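PDB 6W0P: kojibiose phosphorylase from Gut metagenome, which belongs to glycoside hydrolase family 65, whose members join an N-terminal beta-sandwich domain to a helical central catalytic domain and a smaller C-terminal domain. Local coordinates for residues N208-S213 with Q261-Q266; N61-Y66 with I255-N260. All coordinates share one frame; numbering follows the deposited sequence.

Contact 1 of 2, residues N208-S213 with Q261-Q266; sequences NQTLTS and QKLSQQ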
loop_
_atom_site.group_PDB
_atom_site.type_symbol
_atom_site.label_atom_id
_atom_site.label_comp_id
_atom_site.label_asym_id
_atom_site.label_seq_id
_atom_site.Cartn_x
_atom_site.Cartn_y
_atom_site.Cartn_z
ATOM N N ASN A 208 -5.171 5.346 -28.607
ATOM C CA ASN A 208 -5.778 5.444 -29.964
ATOM C C ASN A 208 -6.201 6.898 -30.208
ATOM O O ASN A 208 -7.255 7.125 -30.830
ATOM C CB ASN A 208 -6.938 4.454 -30.148
ATOM C CG ASN A 208 -6.810 3.669 -31.436
ATOM O OD1 ASN A 208 -5.900 2.842 -31.558
ATOM N ND2 ASN A 208 -7.705 3.912 -32.388
ATOM N N GLN A 209 -5.412 7.852 -29.727
ATOM C CA GLN A 209 -5.712 9.295 -29.884
ATOM C C GLN A 209 -4.708 9.908 -30.852
ATOM O O GLN A 209 -3.506 9.560 -30.778
ATOM C CB GLN A 209 -5.700 10.002 -28.537
ATOM C CG GLN A 209 -6.774 9.474 -27.603
ATOM C CD GLN A 209 -6.758 10.254 -26.313
ATOM O OE1 GLN A 209 -5.687 10.547 -25.768
ATOM N NE2 GLN A 209 -7.948 10.608 -25.837
ATOM N N THR A 210 -5.206 10.796 -31.702
ATOM C CA THR A 210 -4.436 11.480 -32.761
ATOM C C THR A 210 -4.608 12.994 -32.630
ATOM O O THR A 210 -5.651 13.450 -32.098
ATOM C CB THR A 210 -4.868 11.008 -34.156
ATOM O OG1 THR A 210 -6.182 11.515 -34.412
ATOM C CG2 THR A 210 -4.823 9.501 -34.292
ATOM N N LEU A 211 -3.609 13.720 -33.125
ATOM C CA LEU A 211 -3.576 15.191 -33.140
ATOM C C LEU A 211 -2.902 15.645 -34.440
ATOM O O LEU A 211 -1.867 15.058 -34.797
ATOM C CB LEU A 211 -2.786 15.614 -31.902
ATOM C CG LEU A 211 -2.488 17.101 -31.781
ATOM C CD1 LEU A 211 -2.358 17.489 -30.314
ATOM C CD2 LEU A 211 -1.230 17.474 -32.552
ATOM N N THR A 212 -3.445 16.671 -35.092
ATOM C CA THR A 212 -2.777 17.383 -36.212
ATOM C C THR A 212 -2.513 18.815 -35.767
ATOM O O THR A 212 -3.473 19.493 -35.349
ATOM C CB THR A 212 -3.587 17.333 -37.514
ATOM O OG1 THR A 212 -3.599 15.976 -37.941
ATOM C CG2 THR A 212 -2.990 18.180 -38.616
ATOM N N SER A 213 -1.246 19.217 -35.801
ATOM C CA SER A 213 -0.787 20.590 -35.508
ATOM C C SER A 213 -0.278 21.216 -36.797
ATOM O O SER A 213 0.656 20.631 -37.396
ATOM C CB SER A 213 0.282 20.604 -34.459
ATOM O OG SER A 213 0.601 21.949 -34.133
ATOM N N GLN A 261 -11.689 9.130 -36.332
ATOM C CA GLN A 261 -11.502 10.166 -37.382
ATOM C C GLN A 261 -10.451 9.677 -38.396
ATOM O O GLN A 261 -9.363 9.263 -37.984
ATOM C CB GLN A 261 -11.138 11.526 -36.776
ATOM C CG GLN A 261 -11.104 12.631 -37.823
ATOM C CD GLN A 261 -10.954 14.014 -37.246
ATOM O OE1 GLN A 261 -10.071 14.280 -36.423
ATOM N NE2 GLN A 261 -11.807 14.914 -37.713
ATOM N N LYS A 262 -10.783 9.713 -39.683
ATOM C CA LYS A 262 -9.822 9.497 -40.796
ATOM C C LYS A 262 -8.808 10.656 -40.788
ATOM O O LYS A 262 -9.242 11.822 -40.765
ATOM C CB LYS A 262 -10.587 9.398 -42.122
ATOM C CG LYS A 262 -9.732 9.537 -43.373
ATOM C CD LYS A 262 -8.650 8.471 -43.489
ATOM C CE LYS A 262 -7.485 8.871 -44.372
ATOM N NZ LYS A 262 -6.180 8.439 -43.811
ATOM N N LEU A 263 -7.509 10.359 -40.833
ATOM C CA LEU A 263 -6.428 11.369 -40.659
ATOM C C LEU A 263 -6.340 12.346 -41.848
ATOM O O LEU A 263 -5.866 13.486 -41.628
ATOM C CB LEU A 263 -5.108 10.635 -40.405
ATOM C CG LEU A 263 -5.028 9.889 -39.072
ATOM C CD1 LEU A 263 -3.661 9.238 -38.885
ATOM C CD2 LEU A 263 -5.326 10.816 -37.907
ATOM N N SER A 264 -6.805 11.965 -43.043
ATOM C CA SER A 264 -6.853 12.861 -44.234
ATOM C C SER A 264 -7.851 14.003 -43.984
ATOM O O SER A 264 -7.544 15.143 -44.381
ATOM C CB SER A 264 -7.138 12.115 -45.542
ATOM O OG SER A 264 -8.529 11.856 -45.728
ATOM N N GLN A 265 -8.984 13.709 -43.338
ATOM C CA GLN A 265 -10.046 14.693 -42.980
ATOM C C GLN A 265 -9.582 15.596 -41.826
ATOM O O GLN A 265 -9.967 16.789 -41.827
ATOM C CB GLN A 265 -11.338 13.978 -42.577
ATOM C CG GLN A 265 -11.984 13.155 -43.693
ATOM C CD GLN A 265 -13.203 12.425 -43.180
ATOM O OE1 GLN A 265 -13.630 12.628 -42.041
ATOM N NE2 GLN A 265 -13.772 11.577 -44.020
ATOM N N GLN A 266 -8.824 15.040 -40.872
ATOM C CA GLN A 266 -8.243 15.745 -39.693
ATOM C C GLN A 266 -7.328 16.845 -40.215
ATOM O O GLN A 266 -7.497 18.021 -39.813
ATOM C CB GLN A 266 -7.455 14.784 -38.795
ATOM C CG GLN A 266 -7.033 15.377 -37.458
ATOM C CD GLN A 266 -6.437 14.362 -36.507
ATOM O OE1 GLN A 266 -5.229 14.322 -36.299
ATOM N NE2 GLN A 266 -7.289 13.541 -35.908
#
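Gln266, in the first turn of helix 263-277, lays its carboxamide against Thr210 and Thr212 on strand 210-217, where the helix packs on the large antiparallel sheet of the N-terminal beta-sandwich domain. The tight part is polar. With CG anti to the backbone N (chi1 -170°) and the chain extended beyond it, the amide is carried straight to the strand. Gln266 NE2 donates to Thr210 OG1 at 2.8 Å, nearly straight and close to the amide plane, and gives a second bond to Gln261 OE1 at 2.9 Å, again near that plane. On the other amide atom, Thr212 OG1 donates to a lone pair of Gln266 OE1 at 2.8 Å; this hydroxyl also hydrogen-bonds Thr201 OG1 on strand 197-204. Three bonds thus fix the rotation of a buried amide, and glutamine suits the place because it both gives and accepts. Threonine suits strand positions two apart, since both residues present a hydroxyl to the same side of the sheet.

The side of the helix turned from the strand is the solvent side: Ser264 and Gln265 are exposed, as is Lys262, the N-cap residue, whose carbonyl O accepts from Gln266 N. Leucine fits between these two settings, for Leu263 is partly exposed yet sends its CD2 branch inward, 3.8 Å from Thr210 CB and 3.9 Å from Thr210 CG2.

Contact 2 of 2, residues N61-Y66 with I255-N260; sequences NGIYEY and IDKNGN
The edge of the Tyr64 ring meets, in plane, the carbonyl oxygen of Gly62, a glycine whose CA packs 3.7 Å from Lys257 CD across the contact. A second flat group, the Asp256 carboxylate, has one face occupied: the backbone N atoms of Asn258 (3.2 Å) and Gly259 (3.1 Å) both come to Asp256 OD1 from above the same side of its plane, while OD2 accepts from the backbone N of Gln261. The two bonds to OD1 hold the chain in its turn just after strand 245-256 and so probably help to place Lys257.

The contact itself is carried by methylene and methyl carbons packed on each other and on a backbone carbonyl. Lys257 CD lies 3.3 Å from Asn61 O, and the lysine chain bends at chi3 (-80°) just where it passes that oxygen. Glycine suits position 62 because its phi is positive and a side chain there would run into Lys257 CD. Ile63 adds its longer branch, CD1 resting 3.9 Å from Lys257 CG while CG1 meets Ile255 CD1 at 4.0 Å. Lysine serves well here: its methylenes pack, and NZ hydrogen-bonds Thr331 OG1 and forms a salt bridge with Asp329. Asn61 likewise turns its amide to Thr333 O and Arg401 NE. Lys257 and Asn61 thus reach residues within the family's central catalytic range, where strand 245-256 leaves the sandwich sheet through an Asx turn at Asp256.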
loop_
_atom_site.group_PDB
_atom_site.type_symbol
_atom_site.label_atom_id
_atom_site.label_comp_id
_atom_site.label_asym_id
_atom_site.label_seq_id
_atom_site.Cartn_x
_atom_site.Cartn_y
_atom_site.Cartn_z
ATOM N N ASN A 61 -7.418 18.829 -23.223
ATOM C CA ASN A 61 -8.362 18.193 -22.271
ATOM C C ASN A 61 -8.770 16.842 -22.869
ATOM O O ASN A 61 -9.348 16.853 -23.978
ATOM C CB ASN A 61 -9.531 19.140 -22.005
ATOM C CG ASN A 61 -10.202 18.952 -20.661
ATOM O OD1 ASN A 61 -10.579 17.836 -20.300
ATOM N ND2 ASN A 61 -10.378 20.047 -19.937
ATOM N N GLY A 62 -8.441 15.728 -22.208
ATOM C CA GLY A 62 -8.892 14.376 -22.610
ATOM C C GLY A 62 -7.877 13.649 -23.485
ATOM O O GLY A 62 -8.160 12.529 -23.927
ATOM N N ILE A 63 -6.727 14.267 -23.752
ATOM C CA ILE A 63 -5.600 13.622 -24.473
ATOM C C ILE A 63 -4.648 13.080 -23.409
ATOM O O ILE A 63 -4.066 13.882 -22.679
ATOM C CB ILE A 63 -4.910 14.594 -25.438
ATOM C CG1 ILE A 63 -5.789 14.883 -26.656
ATOM C CG2 ILE A 63 -3.547 14.062 -25.831
ATOM C CD1 ILE A 63 -6.187 13.659 -27.480
ATOM N N TYR A 64 -4.566 11.760 -23.306
ATOM C CA TYR A 64 -4.049 11.059 -22.114
ATOM C C TYR A 64 -3.382 9.765 -22.563
ATOM O O TYR A 64 -3.661 9.286 -23.700
ATOM C CB TYR A 64 -5.197 10.791 -21.143
ATOM C CG TYR A 64 -6.033 9.586 -21.479
ATOM C CD1 TYR A 64 -7.083 9.663 -22.378
ATOM C CD2 TYR A 64 -5.764 8.359 -20.899
ATOM C CE1 TYR A 64 -7.833 8.543 -22.702
ATOM C CE2 TYR A 64 -6.507 7.235 -21.202
ATOM C CZ TYR A 64 -7.541 7.323 -22.111
ATOM O OH TYR A 64 -8.275 6.205 -22.392
ATOM N N GLU A 65 -2.514 9.241 -21.702
ATOM C CA GLU A 65 -1.875 7.916 -21.859
ATOM C C GLU A 65 -1.923 7.177 -20.521
ATOM O O GLU A 65 -2.122 7.832 -19.467
ATOM C CB GLU A 65 -0.418 8.037 -22.320
ATOM C CG GLU A 65 -0.216 7.643 -23.767
ATOM C CD GLU A 65 -0.859 6.329 -24.164
ATOM O OE1 GLU A 65 -1.465 6.284 -25.244
ATOM O OE2 GLU A 65 -0.764 5.364 -23.383
ATOM N N TYR A 66 -1.664 5.870 -20.585
ATOM C CA TYR A 66 -1.482 4.986 -19.414
ATOM C C TYR A 66 -0.007 4.962 -19.003
ATOM O O TYR A 66 0.889 5.306 -19.810
ATOM C CB TYR A 66 -2.018 3.603 -19.753
ATOM C CG TYR A 66 -3.518 3.501 -19.803
ATOM C CD1 TYR A 66 -4.260 3.379 -18.635
ATOM C CD2 TYR A 66 -4.198 3.488 -21.006
ATOM C CE1 TYR A 66 -5.642 3.261 -18.661
ATOM C CE2 TYR A 66 -5.578 3.356 -21.052
ATOM C CZ TYR A 66 -6.304 3.249 -19.876
ATOM O OH TYR A 66 -7.664 3.124 -19.902
ATOM N N ILE A 255 -7.672 17.492 -32.682
ATOM C CA ILE A 255 -7.479 16.249 -31.889
ATOM C C ILE A 255 -8.633 15.297 -32.200
ATOM O O ILE A 255 -9.723 15.780 -32.548
ATOM C CB ILE A 255 -7.375 16.550 -30.378
ATOM C CG1 ILE A 255 -8.695 17.060 -29.798
ATOM C CG2 ILE A 255 -6.244 17.518 -30.109
ATOM C CD1 ILE A 255 -8.692 17.169 -28.297
ATOM N N ASP A 256 -8.376 13.993 -32.099
ATOM C CA ASP A 256 -9.426 12.946 -32.085
ATOM C C ASP A 256 -9.229 12.113 -30.814
ATOM O O ASP A 256 -8.334 11.231 -30.800
ATOM C CB ASP A 256 -9.399 12.087 -33.353
ATOM C CG ASP A 256 -10.446 10.990 -33.333
ATOM O OD1 ASP A 256 -11.429 11.132 -32.575
ATOM O OD2 ASP A 256 -10.257 9.996 -34.050
ATOM N N LYS A 257 -10.033 12.387 -29.787
ATOM C CA LYS A 257 -9.949 11.706 -28.474
ATOM C C LYS A 257 -10.476 10.266 -28.589
ATOM O O LYS A 257 -10.125 9.469 -27.722
ATOM C CB LYS A 257 -10.689 12.531 -27.413
ATOM C CG LYS A 257 -10.057 13.885 -27.099
ATOM C CD LYS A 257 -10.667 14.582 -25.903
ATOM C CE LYS A 257 -11.972 15.284 -26.218
ATOM N NZ LYS A 257 -12.821 15.429 -25.009
ATOM N N ASN A 258 -11.260 9.942 -29.620
ATOM C CA ASN A 258 -12.032 8.673 -29.759
ATOM C C ASN A 258 -11.324 7.698 -30.721
ATOM O O ASN A 258 -11.390 6.490 -30.481
ATOM C CB ASN A 258 -13.476 8.998 -30.166
ATOM C CG ASN A 258 -14.172 9.850 -29.124
ATOM O OD1 ASN A 258 -14.083 9.560 -27.937
ATOM N ND2 ASN A 258 -14.827 10.924 -29.538
ATOM N N GLY A 259 -10.696 8.194 -31.789
ATOM C CA GLY A 259 -9.808 7.417 -32.681
ATOM C C GLY A 259 -10.478 6.968 -33.971
ATOM O O GLY A 259 -9.828 6.224 -34.725
ATOM N N ASN A 260 -11.710 7.402 -34.237
ATOM C CA ASN A 260 -12.492 6.969 -35.428
ATOM C C ASN A 260 -12.405 8.019 -36.543
ATOM O O ASN A 260 -13.029 7.792 -37.599
ATOM C CB ASN A 260 -13.963 6.729 -35.087
ATOM C CG ASN A 260 -14.146 5.666 -34.028
ATOM O OD1 ASN A 260 -14.717 5.938 -32.974
ATOM N ND2 ASN A 260 -13.646 4.467 -34.289
#

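Both contacts are buried for the most part and gather at one end of the same sheet, with contact 1 farther from the middle of the chain. Strand 245-256 supplies the end of its run to contact 2, then the chain turns and enters the helix of contact 1. Neighbouring strands tie them through Thr210 O and Asp256 N (2.8 Å), and the loop residue Gln209 adds a bond from NE2 to Gly62 O (2.7 Å). Their chemistry differs with place. Contact 1, between helix and sheet surface, depends on directed amide-hydroxyl bonds, whereas contact 2, between a loop and a strand end, has no cross-segment hydrogen bond and relies on van der Waals packing of aliphatic chains, partly against backbone.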